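Long-range contact in formate dehydrogenase (Pyrobaculum aerophilum, PDB 1QP8), which binds NADPH and is probably an NAD(P)H-dependent reductase of small 2-oxoacids such as glyoxylate or hydroxypyruvate, in the D-2-hydroxyacid dehydrogenase family: residues 194-198 with 222-227. Numbering follows the deposited sequence.
Sequences YQHLA and RILKER
Tyr194 and Arg222 meet in a cation-pi contact that joins two neighbouring helices, 194-197 and 217-226, on the periphery of the nucleotide-binding domain. The evidence is positional: Arg222 CZ stands 3.6 Å from the centroid of the Tyr194 ring, 25° off its normal, and Arg222 CD adds a CH-pi contact over the same face. Guanidinium and ring planes are 41° apart, so this is a tilted cover rather than a flat stack. The extended Arg222 chain crosses the tyrosine at about a right angle. The Tyr194 ring is swung to the side of the carbonyl carbon, opposite the backbone N, and at its edge the hydroxyl OH donates a hydrogen bond to Glu226 OE1, whose modelled 2.4 Å is too short to take literally at this resolution; the carboxylate plane is nearly perpendicular to the ring. Glu226 OE2 is 3.2 Å from Arg222 NE in a salt bridge whose hydrogen bond is weak, so the carboxylate bears on both the phenol and its covering arginine. The two helices follow successive strands, 177-180 and 205-208, of the parallel Rossmann-type sheet, and the contact lies away from the cofactor site. On the inner side, Ile223 CB packs 3.7 Å from Tyr194 CE1, while Ile223 CD1 lies 3.9 Å from Leu197 CB; Phe230 also touches Ile223. Cutting Tyr194 back to an alanine here would probably leave Arg222 without the ring it lies over and Glu226 without its phenolic donor. The backbone oxygen of Ala198 accepts from Arg227 NH1 at 3.2 Å with an N-H...O angle of 159°, and more weakly from NH2. That oxygen lies in the guanidinium plane, at its edge; Glu202 is a long, weak ion-pair partner of Arg227 NE.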
loop_
_atom_site.group_PDB
_atom_site.type_symbol
_atom_site.label_atom_id
_atom_site.label_comp_id
_atom_site.label_asym_id
_atom_site.label_seq_id
_atom_site.Cartn_x
_atom_site.Cartn_y
_atom_site.Cartn_z
ATOM N N TYR A 194 20.797 14.895 8.057
ATOM C CA TYR A 194 19.841 15.504 8.974
ATOM C C TYR A 194 19.200 16.752 8.375
ATOM O O TYR A 194 17.975 16.873 8.290
ATOM C CB TYR A 194 20.530 15.871 10.290
ATOM C CG TYR A 194 19.613 16.641 11.201
ATOM C CD1 TYR A 194 18.564 16.008 11.866
ATOM C CD2 TYR A 194 19.724 18.021 11.313
ATOM C CE1 TYR A 194 17.646 16.733 12.611
ATOM C CE2 TYR A 194 18.813 18.754 12.052
ATOM C CZ TYR A 194 17.778 18.108 12.697
ATOM O OH TYR A 194 16.875 18.850 13.414
ATOM N N GLN A 195 20.056 17.679 7.969
ATOM C CA GLN A 195 19.634 18.935 7.368
ATOM C C GLN A 195 18.636 18.720 6.240
ATOM O O GLN A 195 17.634 19.427 6.152
ATOM C CB GLN A 195 20.873 19.664 6.863
ATOM C CG GLN A 195 22.012 18.706 6.564
ATOM C CD GLN A 195 23.347 19.397 6.434
ATOM O OE1 GLN A 195 23.543 20.229 5.546
ATOM N NE2 GLN A 195 24.280 19.056 7.319
ATOM N N HIS A 196 18.904 17.736 5.386
ATOM C CA HIS A 196 18.020 17.441 4.262
ATOM C C HIS A 196 16.711 16.851 4.761
ATOM O O HIS A 196 15.629 17.324 4.399
ATOM C CB HIS A 196 18.702 16.486 3.291
ATOM C CG HIS A 196 20.119 16.858 2.994
ATOM N ND1 HIS A 196 21.186 16.375 3.723
ATOM C CD2 HIS A 196 20.643 17.712 2.085
ATOM C CE1 HIS A 196 22.305 16.915 3.275
ATOM N NE2 HIS A 196 22.004 17.731 2.281
ATOM N N LEU A 197 16.813 15.827 5.603
ATOM C CA LEU A 197 15.640 15.179 6.173
ATOM C C LEU A 197 14.743 16.231 6.820
ATOM O O LEU A 197 13.521 16.225 6.634
ATOM C CB LEU A 197 16.076 14.168 7.233
ATOM C CG LEU A 197 16.835 12.922 6.792
ATOM C CD1 LEU A 197 17.358 12.174 8.014
ATOM C CD2 LEU A 197 15.897 12.043 5.982
ATOM N N ALA A 198 15.372 17.132 7.572
ATOM C CA ALA A 198 14.675 18.205 8.275
ATOM C C ALA A 198 13.899 19.160 7.371
ATOM O O ALA A 198 13.148 19.997 7.857
ATOM C CB ALA A 198 15.661 18.980 9.107
ATOM N N ARG A 222 18.869 11.370 14.963
ATOM C CA ARG A 222 18.605 12.673 15.519
ATOM C C ARG A 222 17.241 13.225 15.191
ATOM O O ARG A 222 16.535 13.696 16.081
ATOM C CB ARG A 222 19.658 13.665 15.063
ATOM C CG ARG A 222 19.221 15.086 15.273
ATOM C CD ARG A 222 20.303 16.060 14.937
ATOM N NE ARG A 222 19.734 17.392 14.830
ATOM C CZ ARG A 222 20.441 18.511 14.841
ATOM N NH1 ARG A 222 21.762 18.461 14.959
ATOM N NH2 ARG A 222 19.816 19.680 14.736
ATOM N N ILE A 223 16.856 13.195 13.921
ATOM C CA ILE A 223 15.552 13.743 13.584
ATOM C C ILE A 223 14.445 12.898 14.197
ATOM O O ILE A 223 13.403 13.423 14.585
ATOM C CB ILE A 223 15.329 13.861 12.063
ATOM C CG1 ILE A 223 14.134 14.782 11.811
ATOM C CG2 ILE A 223 15.062 12.502 11.446
ATOM C CD1 ILE A 223 13.811 14.995 10.354
ATOM N N LEU A 224 14.673 11.589 14.294
ATOM C CA LEU A 224 13.670 10.715 14.879
ATOM C C LEU A 224 13.446 11.107 16.316
ATOM O O LEU A 224 12.310 11.104 16.777
ATOM C CB LEU A 224 14.103 9.259 14.806
ATOM C CG LEU A 224 13.719 8.579 13.498
ATOM C CD1 LEU A 224 14.459 7.255 13.372
ATOM C CD2 LEU A 224 12.225 8.395 13.468
ATOM N N LYS A 225 14.522 11.455 17.020
ATOM C CA LYS A 225 14.409 11.859 18.425
ATOM C C LYS A 225 13.845 13.262 18.601
ATOM O O LYS A 225 13.523 13.660 19.717
ATOM C CB LYS A 225 15.764 11.804 19.122
ATOM C CG LYS A 225 16.239 10.414 19.476
ATOM C CD LYS A 225 17.698 10.440 19.868
ATOM C CE LYS A 225 18.202 9.051 20.209
ATOM N NZ LYS A 225 19.699 8.991 20.267
ATOM N N GLU A 226 13.735 14.014 17.511
ATOM C CA GLU A 226 13.201 15.367 17.587
ATOM C C GLU A 226 11.763 15.437 17.118
ATOM O O GLU A 226 10.943 16.131 17.712
ATOM C CB GLU A 226 14.015 16.334 16.733
ATOM C CG GLU A 226 15.489 16.406 17.053
ATOM C CD GLU A 226 16.148 17.547 16.314
ATOM O OE1 GLU A 226 15.590 17.953 15.269
ATOM O OE2 GLU A 226 17.210 18.026 16.768
ATOM N N ARG A 227 11.455 14.738 16.036
ATOM C CA ARG A 227 10.105 14.770 15.507
ATOM C C ARG A 227 9.376 13.454 15.728
ATOM O O ARG A 227 9.520 12.499 14.965
ATOM C CB ARG A 227 10.149 15.170 14.026
ATOM C CG ARG A 227 10.666 16.601 13.861
ATOM C CD ARG A 227 11.575 16.835 12.655
ATOM N NE ARG A 227 10.835 17.226 11.460
ATOM C CZ ARG A 227 11.321 18.009 10.503
ATOM N NH1 ARG A 227 12.551 18.496 10.594
ATOM N NH2 ARG A 227 10.574 18.305 9.453
#